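Local coordinates for 2-(3-amino-3-carboxypropyl)histidine synthase (PDB 3LZD), which catalyses the first step of diphthamide biosynthesis, using a [4Fe-4S] cluster to transfer the 3-amino-3-carboxypropyl group of S-adenosylmethionine to a histidine of elongation factor 2, at residues Lys48-Ile53 and Cys107-His112; Arg68-Leu73 and Val84-Glu89; Glu143-Ile148 and Lys171-Ser176; Glu282-Val287 and Ala297-Met302. All coordinates share one frame; numbering follows the deposited sequence.

Contact 1. Residues Lys48-Ile53 and Cys107-His112; sequences KELKRI and CDALIH
Helix 43-52 lies against the sheet strand 109-114, and L50 is the helix residue that bridges to the strand, reaching A109 and I111 with one methyl each. L50 CD2 meets A109 CB at 4.1 Å, while its other branch, CD1, touches I111 CD1, also at 4.1 Å; the side chains of L50 and I111 cross at about a right angle. With CG beside the backbone N and anti to the carbonyl carbon (chi1 -75°), the leucine fork bends in from the flank of the helix and can spread over two strand residues. A109 and I111 are alternate residues and so present their side chains on the same side of the sheet, whereas the CB of L110 between them points away from the helix. This strand is a middle one of the mixed five-stranded sheet, with 57-61 and 126-130 as its neighbours, and I127 of strand 126-130 and L77 of helix 67-78 also pack on L50. Alanine, with its single methyl, suits the nearest approach of the two backbones, where the CA atoms of L50 and A109 are 8.1 Å apart. I53 adds a looser touch from its CD1 to A109 CB at 4.5 Å. One turn of the helix also carries a salt bridge: R52 grips E49 OE1 side-on through NE and NH1, both from the same face of the carboxylate, the NH1 bond measuring 2.9 Å.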
loop_
_atom_site.group_PDB
_atom_site.type_symbol
_atom_site.label_atom_id
_atom_site.label_comp_id
_atom_site.label_asym_id
_atom_site.label_seq_id
_atom_site.Cartn_x
_atom_site.Cartn_y
_atom_site.Cartn_z
ATOM N N LYS A 48 7.635 -26.149 -16.039
ATOM C CA LYS A 48 8.231 -26.240 -17.374
ATOM C C LYS A 48 8.628 -24.877 -17.923
ATOM O O LYS A 48 9.770 -24.686 -18.352
ATOM C CB LYS A 48 7.275 -26.918 -18.362
ATOM N N GLU A 49 7.694 -23.933 -17.921
ATOM C CA GLU A 49 7.993 -22.598 -18.417
ATOM C C GLU A 49 9.047 -21.897 -17.567
ATOM O O GLU A 49 9.770 -21.038 -18.061
ATOM C CB GLU A 49 6.726 -21.746 -18.463
ATOM C CG GLU A 49 5.720 -22.240 -19.489
ATOM C CD GLU A 49 6.329 -22.355 -20.875
ATOM O OE1 GLU A 49 6.749 -21.316 -21.431
ATOM O OE2 GLU A 49 6.394 -23.486 -21.399
ATOM N N LEU A 50 9.132 -22.252 -16.290
ATOM C CA LEU A 50 10.127 -21.636 -15.415
ATOM C C LEU A 50 11.519 -22.257 -15.641
ATOM O O LEU A 50 12.515 -21.531 -15.704
ATOM C CB LEU A 50 9.707 -21.760 -13.947
ATOM C CG LEU A 50 8.583 -20.834 -13.437
ATOM C CD1 LEU A 50 8.306 -21.110 -11.968
ATOM C CD2 LEU A 50 8.989 -19.374 -13.604
ATOM N N LYS A 51 11.582 -23.586 -15.773
ATOM C CA LYS A 51 12.853 -24.283 -16.007
ATOM C C LYS A 51 13.409 -23.844 -17.353
ATOM O O LYS A 51 14.625 -23.748 -17.535
ATOM C CB LYS A 51 12.665 -25.805 -16.035
ATOM C CG LYS A 51 12.325 -26.467 -14.703
ATOM C CD LYS A 51 13.506 -26.471 -13.732
ATOM C CE LYS A 51 13.279 -27.485 -12.615
ATOM N NZ LYS A 51 14.319 -27.426 -11.534
ATOM N N ARG A 52 12.503 -23.570 -18.286
ATOM C CA ARG A 52 12.865 -23.142 -19.630
ATOM C C ARG A 52 13.570 -21.788 -19.659
ATOM O O ARG A 52 14.440 -21.563 -20.496
ATOM C CB ARG A 52 11.620 -23.088 -20.518
ATOM C CG ARG A 52 11.902 -22.801 -21.989
ATOM C CD ARG A 52 10.614 -22.824 -22.815
ATOM N NE ARG A 52 9.678 -21.794 -22.375
ATOM C CZ ARG A 52 9.913 -20.487 -22.455
ATOM N NH1 ARG A 52 9.006 -19.615 -22.021
ATOM N NH2 ARG A 52 11.053 -20.050 -22.978
ATOM N N ILE A 53 13.209 -20.873 -18.767
ATOM C CA ILE A 53 13.897 -19.587 -18.785
ATOM C C ILE A 53 14.961 -19.516 -17.702
ATOM O O ILE A 53 15.537 -18.456 -17.463
ATOM C CB ILE A 53 12.921 -18.402 -18.630
ATOM C CG1 ILE A 53 12.140 -18.528 -17.318
ATOM C CG2 ILE A 53 11.983 -18.350 -19.834
ATOM C CD1 ILE A 53 11.137 -17.406 -17.094
ATOM N N CYS A 107 13.793 -11.428 -7.628
ATOM C CA CYS A 107 13.149 -12.580 -8.237
ATOM C C CYS A 107 13.383 -12.423 -9.729
ATOM O O CYS A 107 13.320 -11.308 -10.267
ATOM C CB CYS A 107 11.648 -12.600 -7.941
ATOM S SG CYS A 107 11.275 -12.905 -6.221
ATOM N N ASP A 108 13.667 -13.526 -10.406
ATOM C CA ASP A 108 13.903 -13.450 -11.831
ATOM C C ASP A 108 12.609 -13.654 -12.607
ATOM O O ASP A 108 12.596 -13.594 -13.828
ATOM C CB ASP A 108 14.965 -14.472 -12.235
ATOM C CG ASP A 108 14.761 -15.808 -11.566
ATOM O OD1 ASP A 108 15.753 -16.551 -11.405
ATOM O OD2 ASP A 108 13.605 -16.110 -11.209
ATOM N N ALA A 109 11.513 -13.883 -11.896
ATOM C CA ALA A 109 10.226 -14.072 -12.565
ATOM C C ALA A 109 9.062 -13.857 -11.608
ATOM O O ALA A 109 9.216 -13.909 -10.382
ATOM C CB ALA A 109 10.148 -15.472 -13.190
ATOM N N LEU A 110 7.893 -13.620 -12.189
ATOM C CA LEU A 110 6.679 -13.364 -11.424
ATOM C C LEU A 110 5.559 -14.314 -11.876
ATOM O O LEU A 110 5.391 -14.560 -13.072
ATOM C CB LEU A 110 6.236 -11.919 -11.687
ATOM C CG LEU A 110 5.354 -11.077 -10.749
ATOM C CD1 LEU A 110 4.300 -10.382 -11.593
ATOM C CD2 LEU A 110 4.720 -11.904 -9.646
ATOM N N ILE A 111 4.813 -14.865 -10.930
ATOM C CA ILE A 111 3.679 -15.704 -11.288
ATOM C C ILE A 111 2.467 -14.896 -10.836
ATOM O O ILE A 111 2.362 -14.527 -9.672
ATOM C CB ILE A 111 3.685 -17.063 -10.561
ATOM C CG1 ILE A 111 4.910 -17.873 -10.983
ATOM C CG2 ILE A 111 2.421 -17.859 -10.933
ATOM C CD1 ILE A 111 4.976 -19.254 -10.335
ATOM N N HIS A 112 1.568 -14.598 -11.768
ATOM C CA HIS A 112 0.382 -13.805 -11.450
ATOM C C HIS A 112 -0.852 -14.707 -11.496
ATOM O O HIS A 112 -1.346 -15.042 -12.575
ATOM C CB HIS A 112 0.243 -12.668 -12.459
ATOM C CG HIS A 112 -0.901 -11.749 -12.169
ATOM N ND1 HIS A 112 -0.764 -10.608 -11.410
ATOM C CD2 HIS A 112 -2.210 -11.823 -12.504
ATOM C CE1 HIS A 112 -1.940 -10.018 -11.289
ATOM N NE2 HIS A 112 -2.835 -10.737 -11.943
#

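Contact 2. Residues Arg68-Leu73 and Val84-Glu89; sequences REAEEL and VFLHGE
L86 pushes its two methyls against different groups of the helix, CD1 against the carboxylate of E71 and CD2 against the backbone carbonyl of A70. The first approach is close, 3.3 Å between L86 CD1 and E71 OE1; the second runs 3.9 Å from L86 CD2 to A70 O, with A70 CB at 4.3 Å from the same methyl. Alanine is small enough to let the leucine settle on the helix surface. E71 has CG anti to the backbone N (chi1 -179°) and then bends at chi2 (43°), which brings OE1 to the leucine methyl, the two side chains crossing at about a right angle. That same OE1 forms a salt bridge with R298 NE of the second subunit, which probably helps to hold the carboxylate in place. Farther out, a little later in the same helix, A74 packs on both V84 and L86, and L77 on V84. Helix 67-78 is the crossover of the beta-alpha-beta unit 57-61, 67-78, 83-87, and it also packs on L113 of strand 109-114. Strand 83-87 is outermost within its own chain, but F85, L86 and H87 pair in parallel with a strand of the second subunit, carrying the sheet across the interface.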
loop_
_atom_site.group_PDB
_atom_site.type_symbol
_atom_site.label_atom_id
_atom_site.label_comp_id
_atom_site.label_asym_id
_atom_site.label_seq_id
_atom_site.Cartn_x
_atom_site.Cartn_y
_atom_site.Cartn_z
ATOM N N ARG A 68 -4.647 -19.930 -0.663
ATOM C CA ARG A 68 -4.166 -21.256 -0.305
ATOM C C ARG A 68 -3.529 -21.931 -1.533
ATOM O O ARG A 68 -2.562 -22.692 -1.402
ATOM C CB ARG A 68 -5.330 -22.087 0.259
ATOM C CG ARG A 68 -5.032 -23.556 0.506
ATOM C CD ARG A 68 -4.601 -23.833 1.948
ATOM N NE ARG A 68 -3.967 -25.145 2.088
ATOM C CZ ARG A 68 -4.015 -25.887 3.192
ATOM N NH1 ARG A 68 -3.405 -27.067 3.231
ATOM N NH2 ARG A 68 -4.692 -25.461 4.256
ATOM N N GLU A 69 -4.054 -21.648 -2.724
ATOM C CA GLU A 69 -3.510 -22.232 -3.947
ATOM C C GLU A 69 -2.106 -21.672 -4.199
ATOM O O GLU A 69 -1.236 -22.363 -4.724
ATOM C CB GLU A 69 -4.396 -21.905 -5.164
ATOM C CG GLU A 69 -5.680 -22.726 -5.286
ATOM C CD GLU A 69 -6.762 -22.303 -4.286
ATOM O OE1 GLU A 69 -6.547 -21.336 -3.508
ATOM O OE2 GLU A 69 -7.841 -22.942 -4.291
ATOM N N ALA A 70 -1.906 -20.407 -3.848
ATOM C CA ALA A 70 -0.612 -19.768 -4.019
ATOM C C ALA A 70 0.450 -20.512 -3.203
ATOM O O ALA A 70 1.525 -20.815 -3.722
ATOM C CB ALA A 70 -0.678 -18.298 -3.587
ATOM N N GLU A 71 0.150 -20.811 -1.940
ATOM C CA GLU A 71 1.107 -21.517 -1.077
ATOM C C GLU A 71 1.378 -22.973 -1.494
ATOM O O GLU A 71 2.493 -23.471 -1.307
ATOM C CB GLU A 71 0.655 -21.460 0.394
ATOM C CG GLU A 71 1.596 -22.164 1.410
ATOM C CD GLU A 71 3.091 -21.891 1.164
ATOM O OE1 GLU A 71 3.451 -20.749 0.809
ATOM O OE2 GLU A 71 3.914 -22.817 1.338
ATOM N N GLU A 72 0.377 -23.653 -2.053
ATOM C CA GLU A 72 0.554 -25.037 -2.503
ATOM C C GLU A 72 1.459 -25.034 -3.741
ATOM O O GLU A 72 2.320 -25.904 -3.909
ATOM C CB GLU A 72 -0.796 -25.670 -2.860
ATOM N N LEU A 73 1.252 -24.053 -4.613
ATOM C CA LEU A 73 2.064 -23.941 -5.809
ATOM C C LEU A 73 3.517 -23.660 -5.415
ATOM O O LEU A 73 4.440 -24.206 -6.017
ATOM C CB LEU A 73 1.541 -22.825 -6.705
ATOM C CG LEU A 73 2.436 -22.448 -7.883
ATOM C CD1 LEU A 73 2.683 -23.666 -8.777
ATOM C CD2 LEU A 73 1.780 -21.328 -8.662
ATOM N N VAL A 84 10.874 -19.634 -3.753
ATOM C CA VAL A 84 9.602 -18.958 -3.949
ATOM C C VAL A 84 9.214 -18.005 -2.821
ATOM O O VAL A 84 9.318 -18.351 -1.644
ATOM C CB VAL A 84 8.476 -20.004 -4.110
ATOM C CG1 VAL A 84 7.130 -19.316 -4.329
ATOM C CG2 VAL A 84 8.812 -20.931 -5.270
ATOM N N PHE A 85 8.788 -16.802 -3.203
ATOM C CA PHE A 85 8.320 -15.774 -2.271
ATOM C C PHE A 85 6.836 -15.539 -2.623
ATOM O O PHE A 85 6.457 -15.579 -3.798
ATOM C CB PHE A 85 9.044 -14.431 -2.478
ATOM C CG PHE A 85 10.527 -14.448 -2.179
ATOM C CD1 PHE A 85 11.318 -13.365 -2.559
ATOM C CD2 PHE A 85 11.136 -15.530 -1.551
ATOM C CE1 PHE A 85 12.699 -13.355 -2.329
ATOM C CE2 PHE A 85 12.520 -15.529 -1.315
ATOM C CZ PHE A 85 13.299 -14.434 -1.712
ATOM N N LEU A 86 6.007 -15.301 -1.614
ATOM C CA LEU A 86 4.604 -14.997 -1.852
ATOM C C LEU A 86 4.454 -13.496 -1.693
ATOM O O LEU A 86 5.037 -12.905 -0.774
ATOM C CB LEU A 86 3.704 -15.664 -0.824
ATOM C CG LEU A 86 3.629 -17.170 -0.907
ATOM C CD1 LEU A 86 2.548 -17.646 0.035
ATOM C CD2 LEU A 86 3.342 -17.586 -2.380
ATOM N N HIS A 87 3.698 -12.867 -2.585
ATOM C CA HIS A 87 3.481 -11.431 -2.449
ATOM C C HIS A 87 2.352 -11.330 -1.419
ATOM O O HIS A 87 1.291 -11.917 -1.604
ATOM C CB HIS A 87 3.059 -10.807 -3.778
ATOM C CG HIS A 87 3.048 -9.312 -3.757
ATOM N ND1 HIS A 87 2.096 -8.565 -4.414
ATOM C CD2 HIS A 87 3.884 -8.425 -3.168
ATOM C CE1 HIS A 87 2.346 -7.280 -4.231
ATOM N NE2 HIS A 87 3.426 -7.169 -3.477
ATOM N N GLY A 88 2.595 -10.601 -0.331
ATOM C CA GLY A 88 1.605 -10.477 0.726
ATOM C C GLY A 88 0.396 -9.592 0.467
ATOM O O GLY A 88 -0.638 -9.735 1.137
ATOM N N GLU A 89 0.517 -8.668 -0.477
ATOM C CA GLU A 89 -0.594 -7.791 -0.795
ATOM C C GLU A 89 -1.702 -8.650 -1.417
ATOM O O GLU A 89 -1.445 -9.747 -1.914
ATOM C CB GLU A 89 -0.155 -6.712 -1.801
ATOM C CG GLU A 89 1.044 -5.857 -1.365
ATOM C CD GLU A 89 0.790 -5.099 -0.074
ATOM O OE1 GLU A 89 -0.342 -4.594 0.118
ATOM O OE2 GLU A 89 1.725 -4.995 0.750
#

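Contact 3. Residues Glu143-Ile148 and Lys171-Ser176; sequences ENIGEI and KEFLES
This is an apolar helix-to-helix contact, partly buried, in which the short helix 145-149 meets the C-terminal half of helix 167-176; both belong to the part of the chain built round the sheet of strands 154-159, 180-182, 210-214, 231-235 and 242-244. Two residues from each side carry it. I148 and L174 form the inner pair: L174 CD2 fits against the isoleucine between its two branches, 4.1 Å from I148 CG2 and 4.2 Å from I148 CD1, and the side chains cross at about a right angle. I148 can offer both because CG1 lies beside the backbone N (chi1 -58°), which leaves CG2 anti to that N, and both branches of this beta-branched residue seat the leucine methyl. Beyond it, I148 packs on L233 and I235 of strand 231-235, and L174 on V181 of strand 180-182, so the pair also rests on the sheet.

I145 and F173 form the more exposed pair, with I145 CD1 approaching F173 CE2 obliquely at 4.2 Å. The F173 side chain also packs on V138, L141 and K142 of helix 138-143, a place where a large flat side chain can span two helices. At the end of the second segment S176 OG donates to F173 O over 2.8 Å, in the carbonyl plane and on a lone pair, so the hydroxyl turns back on its own helix. Between the two helices, then, cohesion comes from methyl-methyl and methyl-ring contacts, which set shape and distance more than a fixed orientation of polar groups.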
loop_
_atom_site.group_PDB
_atom_site.type_symbol
_atom_site.label_atom_id
_atom_site.label_comp_id
_atom_site.label_asym_id
_atom_site.label_seq_id
_atom_site.Cartn_x
_atom_site.Cartn_y
_atom_site.Cartn_z
ATOM N N GLU A 143 -33.107 -21.652 -20.472
ATOM C CA GLU A 143 -34.144 -21.330 -19.508
ATOM C C GLU A 143 -34.717 -19.926 -19.707
ATOM O O GLU A 143 -35.909 -19.682 -19.458
ATOM C CB GLU A 143 -33.547 -21.454 -18.106
ATOM C CG GLU A 143 -34.431 -21.009 -16.965
ATOM C CD GLU A 143 -35.154 -22.169 -16.325
ATOM O OE1 GLU A 143 -34.475 -23.137 -15.909
ATOM O OE2 GLU A 143 -36.399 -22.109 -16.237
ATOM N N ASN A 144 -33.875 -19.002 -20.162
ATOM C CA ASN A 144 -34.316 -17.629 -20.343
ATOM C C ASN A 144 -34.381 -17.223 -21.796
ATOM O O ASN A 144 -34.308 -16.033 -22.121
ATOM C CB ASN A 144 -33.384 -16.689 -19.583
ATOM C CG ASN A 144 -33.457 -16.886 -18.082
ATOM O OD1 ASN A 144 -34.477 -16.583 -17.459
ATOM N ND2 ASN A 144 -32.374 -17.400 -17.489
ATOM N N ILE A 145 -34.520 -18.207 -22.677
ATOM C CA ILE A 145 -34.568 -17.920 -24.105
ATOM C C ILE A 145 -35.665 -16.903 -24.443
ATOM O O ILE A 145 -35.515 -16.104 -25.364
ATOM C CB ILE A 145 -34.791 -19.209 -24.921
ATOM C CG1 ILE A 145 -34.566 -18.928 -26.411
ATOM C CG2 ILE A 145 -36.193 -19.744 -24.675
ATOM C CD1 ILE A 145 -33.124 -18.628 -26.764
ATOM N N GLY A 146 -36.753 -16.916 -23.678
ATOM C CA GLY A 146 -37.832 -15.981 -23.939
ATOM C C GLY A 146 -37.443 -14.534 -23.684
ATOM O O GLY A 146 -37.927 -13.613 -24.342
ATOM N N GLU A 147 -36.566 -14.322 -22.715
ATOM C CA GLU A 147 -36.132 -12.973 -22.404
ATOM C C GLU A 147 -35.050 -12.533 -23.388
ATOM O O GLU A 147 -35.005 -11.372 -23.800
ATOM C CB GLU A 147 -35.600 -12.898 -20.962
ATOM C CG GLU A 147 -36.639 -13.176 -19.862
ATOM C CD GLU A 147 -37.836 -12.225 -19.916
ATOM O OE1 GLU A 147 -37.617 -11.003 -20.024
ATOM O OE2 GLU A 147 -38.996 -12.691 -19.840
ATOM N N ILE A 148 -34.176 -13.457 -23.767
ATOM C CA ILE A 148 -33.101 -13.115 -24.691
ATOM C C ILE A 148 -33.687 -12.628 -26.010
ATOM O O ILE A 148 -33.166 -11.691 -26.624
ATOM C CB ILE A 148 -32.161 -14.319 -24.923
ATOM C CG1 ILE A 148 -31.579 -14.780 -23.576
ATOM C CG2 ILE A 148 -31.022 -13.918 -25.870
ATOM C CD1 ILE A 148 -30.889 -16.144 -23.615
ATOM N N LYS A 171 -22.369 -18.949 -27.914
ATOM C CA LYS A 171 -22.568 -18.483 -29.277
ATOM C C LYS A 171 -23.289 -19.510 -30.160
ATOM O O LYS A 171 -24.289 -19.179 -30.817
ATOM C CB LYS A 171 -21.233 -18.105 -29.913
ATOM C CG LYS A 171 -21.373 -17.653 -31.357
ATOM C CD LYS A 171 -20.119 -16.986 -31.879
ATOM C CE LYS A 171 -20.244 -16.724 -33.377
ATOM N NZ LYS A 171 -19.122 -15.904 -33.897
ATOM N N GLU A 172 -22.781 -20.741 -30.173
ATOM C CA GLU A 172 -23.364 -21.822 -30.966
ATOM C C GLU A 172 -24.830 -22.034 -30.598
ATOM O O GLU A 172 -25.674 -22.262 -31.464
ATOM C CB GLU A 172 -22.577 -23.126 -30.754
ATOM C CG GLU A 172 -21.272 -23.206 -31.541
ATOM C CD GLU A 172 -20.385 -24.380 -31.121
ATOM O OE1 GLU A 172 -20.928 -25.419 -30.688
ATOM O OE2 GLU A 172 -19.144 -24.275 -31.240
ATOM N N PHE A 173 -25.130 -21.954 -29.310
ATOM C CA PHE A 173 -26.490 -22.130 -28.861
ATOM C C PHE A 173 -27.385 -20.999 -29.365
ATOM O O PHE A 173 -28.409 -21.243 -29.998
ATOM C CB PHE A 173 -26.541 -22.182 -27.344
ATOM C CG PHE A 173 -27.931 -22.197 -26.807
ATOM C CD1 PHE A 173 -28.724 -23.328 -26.942
ATOM C CD2 PHE A 173 -28.473 -21.055 -26.227
ATOM C CE1 PHE A 173 -30.042 -23.319 -26.509
ATOM C CE2 PHE A 173 -29.791 -21.035 -25.790
ATOM C CZ PHE A 173 -30.577 -22.170 -25.932
ATOM N N LEU A 174 -27.000 -19.756 -29.095
ATOM C CA LEU A 174 -27.812 -18.631 -29.541
ATOM C C LEU A 174 -27.979 -18.615 -31.064
ATOM O O LEU A 174 -29.034 -18.221 -31.579
ATOM C CB LEU A 174 -27.213 -17.330 -29.026
ATOM C CG LEU A 174 -27.221 -17.392 -27.488
ATOM C CD1 LEU A 174 -26.186 -16.444 -26.901
ATOM C CD2 LEU A 174 -28.626 -17.082 -26.971
ATOM N N GLU A 175 -26.951 -19.049 -31.788
ATOM C CA GLU A 175 -27.055 -19.091 -33.241
ATOM C C GLU A 175 -27.987 -20.222 -33.649
ATOM O O GLU A 175 -28.791 -20.064 -34.573
ATOM C CB GLU A 175 -25.685 -19.276 -33.885
ATOM C CG GLU A 175 -24.920 -17.968 -34.003
ATOM C CD GLU A 175 -23.505 -18.157 -34.508
ATOM O OE1 GLU A 175 -22.915 -17.162 -34.978
ATOM O OE2 GLU A 175 -22.985 -19.295 -34.424
ATOM N N SER A 176 -27.892 -21.353 -32.951
ATOM C CA SER A 176 -28.759 -22.476 -33.258
ATOM C C SER A 176 -30.209 -22.129 -32.897
ATOM O O SER A 176 -31.134 -22.862 -33.243
ATOM C CB SER A 176 -28.330 -23.725 -32.490
ATOM O OG SER A 176 -28.915 -23.744 -31.203
#

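Contact 4. Residues Glu282-Val287 and Ala297-Met302; sequences EAKRIV and ARLIVM
Apolar contacts dominate, with V287 and L299 at their centre. V287 divides its work between its methyls: CG1, anti to the backbone N (chi1 168°), pairs with A297 CB at 4.1 Å, whereas CG2 rests on L299 CB at 4.1 Å. L299 reaches farther along the helix with CD1, which meets A283 CB at 4.0 Å and K284 CG at 3.7 Å. K284 takes part through the aliphatic foot of its side chain; it also packs on F85 of the second subunit, its NZ coming near the like-charged R57 of that subunit.

Against the backbone, V287 CG1 makes a van der Waals contact with the carbonyl oxygen A297 O at 3.7 Å. The small A283 and A297 let the backbones come close, and the CA atoms of V287 and A297 are only 5.4 Å apart.

Charged pairs lie off the contact. On the helix, R285 NH2 forms a salt bridge with E282 OE2, 2.6 Å, and E345 is a second acidic partner of R285. On the strand, R298 points its CB away from the helix and forms a salt bridge with E78 of the second subunit.

Helix 280-292 is the crossover of the beta-alpha-beta unit 266-272, 280-292, 296-302 and runs nearly antiparallel to its strand, at 162° between segment axes. V269 and V271 of strand 266-272 continue the floor beneath it, and strand 296-302, outermost within its chain, pairs in parallel with a strand of the second subunit.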
loop_
_atom_site.group_PDB
_atom_site.type_symbol
_atom_site.label_atom_id
_atom_site.label_comp_id
_atom_site.label_asym_id
_atom_site.label_seq_id
_atom_site.Cartn_x
_atom_site.Cartn_y
_atom_site.Cartn_z
ATOM N N GLU A 282 -4.229 12.452 -17.472
ATOM C CA GLU A 282 -5.641 12.750 -17.278
ATOM C C GLU A 282 -5.855 13.468 -15.944
ATOM O O GLU A 282 -6.694 14.373 -15.839
ATOM C CB GLU A 282 -6.461 11.462 -17.336
ATOM C CG GLU A 282 -7.491 11.443 -18.449
ATOM C CD GLU A 282 -8.710 12.296 -18.135
ATOM O OE1 GLU A 282 -9.611 11.799 -17.426
ATOM O OE2 GLU A 282 -8.763 13.461 -18.587
ATOM N N ALA A 283 -5.100 13.072 -14.923
ATOM C CA ALA A 283 -5.235 13.716 -13.615
ATOM C C ALA A 283 -4.804 15.177 -13.694
ATOM O O ALA A 283 -5.498 16.064 -13.200
ATOM C CB ALA A 283 -4.400 12.991 -12.587
ATOM N N LYS A 284 -3.647 15.413 -14.307
ATOM C CA LYS A 284 -3.117 16.764 -14.457
ATOM C C LYS A 284 -4.113 17.644 -15.209
ATOM O O LYS A 284 -4.307 18.809 -14.862
ATOM C CB LYS A 284 -1.789 16.737 -15.226
ATOM C CG LYS A 284 -0.589 16.311 -14.402
ATOM C CD LYS A 284 0.657 16.275 -15.259
ATOM C CE LYS A 284 1.896 16.005 -14.434
ATOM N NZ LYS A 284 3.111 15.890 -15.292
ATOM N N ARG A 285 -4.739 17.076 -16.238
ATOM C CA ARG A 285 -5.715 17.794 -17.047
ATOM C C ARG A 285 -6.869 18.238 -16.152
ATOM O O ARG A 285 -7.315 19.384 -16.230
ATOM C CB ARG A 285 -6.228 16.884 -18.165
ATOM C CG ARG A 285 -6.514 17.582 -19.483
ATOM C CD ARG A 285 -8.004 17.701 -19.750
ATOM N NE ARG A 285 -8.682 16.412 -19.651
ATOM C CZ ARG A 285 -9.992 16.251 -19.790
ATOM N NH1 ARG A 285 -10.765 17.297 -20.043
ATOM N NH2 ARG A 285 -10.534 15.050 -19.652
ATOM N N ILE A 286 -7.339 17.334 -15.295
ATOM C CA ILE A 286 -8.442 17.640 -14.380
ATOM C C ILE A 286 -8.050 18.701 -13.350
ATOM O O ILE A 286 -8.874 19.509 -12.932
ATOM C CB ILE A 286 -8.922 16.366 -13.638
ATOM C CG1 ILE A 286 -9.549 15.402 -14.643
ATOM C CG2 ILE A 286 -9.917 16.719 -12.534
ATOM C CD1 ILE A 286 -10.638 16.016 -15.493
ATOM N N VAL A 287 -6.793 18.697 -12.932
ATOM C CA VAL A 287 -6.338 19.690 -11.965
ATOM C C VAL A 287 -6.378 21.052 -12.658
ATOM O O VAL A 287 -6.829 22.038 -12.085
ATOM C CB VAL A 287 -4.897 19.391 -11.494
ATOM C CG1 VAL A 287 -4.314 20.588 -10.720
ATOM C CG2 VAL A 287 -4.899 18.158 -10.610
ATOM N N ALA A 297 -7.259 22.761 -6.653
ATOM C CA ALA A 297 -7.101 21.343 -6.893
ATOM C C ALA A 297 -5.658 20.934 -6.715
ATOM O O ALA A 297 -4.747 21.598 -7.208
ATOM C CB ALA A 297 -7.576 20.997 -8.297
ATOM N N ARG A 298 -5.459 19.831 -6.001
ATOM C CA ARG A 298 -4.126 19.307 -5.747
ATOM C C ARG A 298 -4.066 17.871 -6.234
ATOM O O ARG A 298 -4.965 17.080 -5.946
ATOM C CB ARG A 298 -3.828 19.332 -4.244
ATOM C CG ARG A 298 -2.518 18.658 -3.860
ATOM C CD ARG A 298 -1.352 19.525 -4.271
ATOM N NE ARG A 298 -1.530 20.862 -3.718
ATOM C CZ ARG A 298 -1.216 21.986 -4.352
ATOM N NH1 ARG A 298 -1.424 23.160 -3.763
ATOM N NH2 ARG A 298 -0.697 21.935 -5.575
ATOM N N LEU A 299 -3.011 17.539 -6.969
ATOM C CA LEU A 299 -2.832 16.179 -7.468
ATOM C C LEU A 299 -2.257 15.304 -6.336
ATOM O O LEU A 299 -1.236 15.643 -5.714
ATOM C CB LEU A 299 -1.904 16.189 -8.691
ATOM C CG LEU A 299 -1.762 14.918 -9.531
ATOM C CD1 LEU A 299 -1.621 15.302 -10.992
ATOM C CD2 LEU A 299 -0.545 14.100 -9.069
ATOM N N ILE A 300 -2.933 14.192 -6.063
ATOM C CA ILE A 300 -2.519 13.276 -5.005
ATOM C C ILE A 300 -2.097 11.926 -5.575
ATOM O O ILE A 300 -2.834 11.315 -6.344
ATOM C CB ILE A 300 -3.672 13.050 -3.997
ATOM C CG1 ILE A 300 -4.083 14.398 -3.391
ATOM C CG2 ILE A 300 -3.242 12.048 -2.908
ATOM C CD1 ILE A 300 -5.438 14.385 -2.692
ATOM N N VAL A 301 -0.909 11.473 -5.176
ATOM C CA VAL A 301 -0.347 10.204 -5.611
ATOM C C VAL A 301 -0.479 9.136 -4.512
ATOM O O VAL A 301 -0.039 9.344 -3.378
ATOM C CB VAL A 301 1.153 10.369 -5.952
ATOM C CG1 VAL A 301 1.734 9.049 -6.412
ATOM C CG2 VAL A 301 1.330 11.431 -7.025
ATOM N N MET A 302 -1.081 7.998 -4.853
ATOM C CA MET A 302 -1.258 6.885 -3.905
ATOM C C MET A 302 -1.031 5.542 -4.607
ATOM O O MET A 302 -0.794 5.479 -5.815
ATOM C CB MET A 302 -2.691 6.857 -3.361
ATOM C CG MET A 302 -3.223 8.169 -2.860
ATOM S SD MET A 302 -4.956 8.007 -2.376
ATOM C CE MET A 302 -4.770 7.161 -0.747
#

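Contacts 1 and 2 serve one sheet, their centres 14 Å apart, and touch directly: C107 SG packs on F85 CD1 at 3.7 Å, and I111 CD1 on L73 CD2 at 4.2 Å. Contact 3 belongs to a second sheet, its centre about 42 Å from that of contact 1, and contact 4 to a third, its centre about 46 Å from that of contact 3. Within a chain, the nearest atoms of contacts 2 and 4 are about 11 Å apart, yet both face the other subunit, and the dimer joins them: R298 of contact 4 bonds E71 of contact 2 in the partner chain. None of the four lies at the iron-sulfur cluster, which C95, C199 and C323 bind.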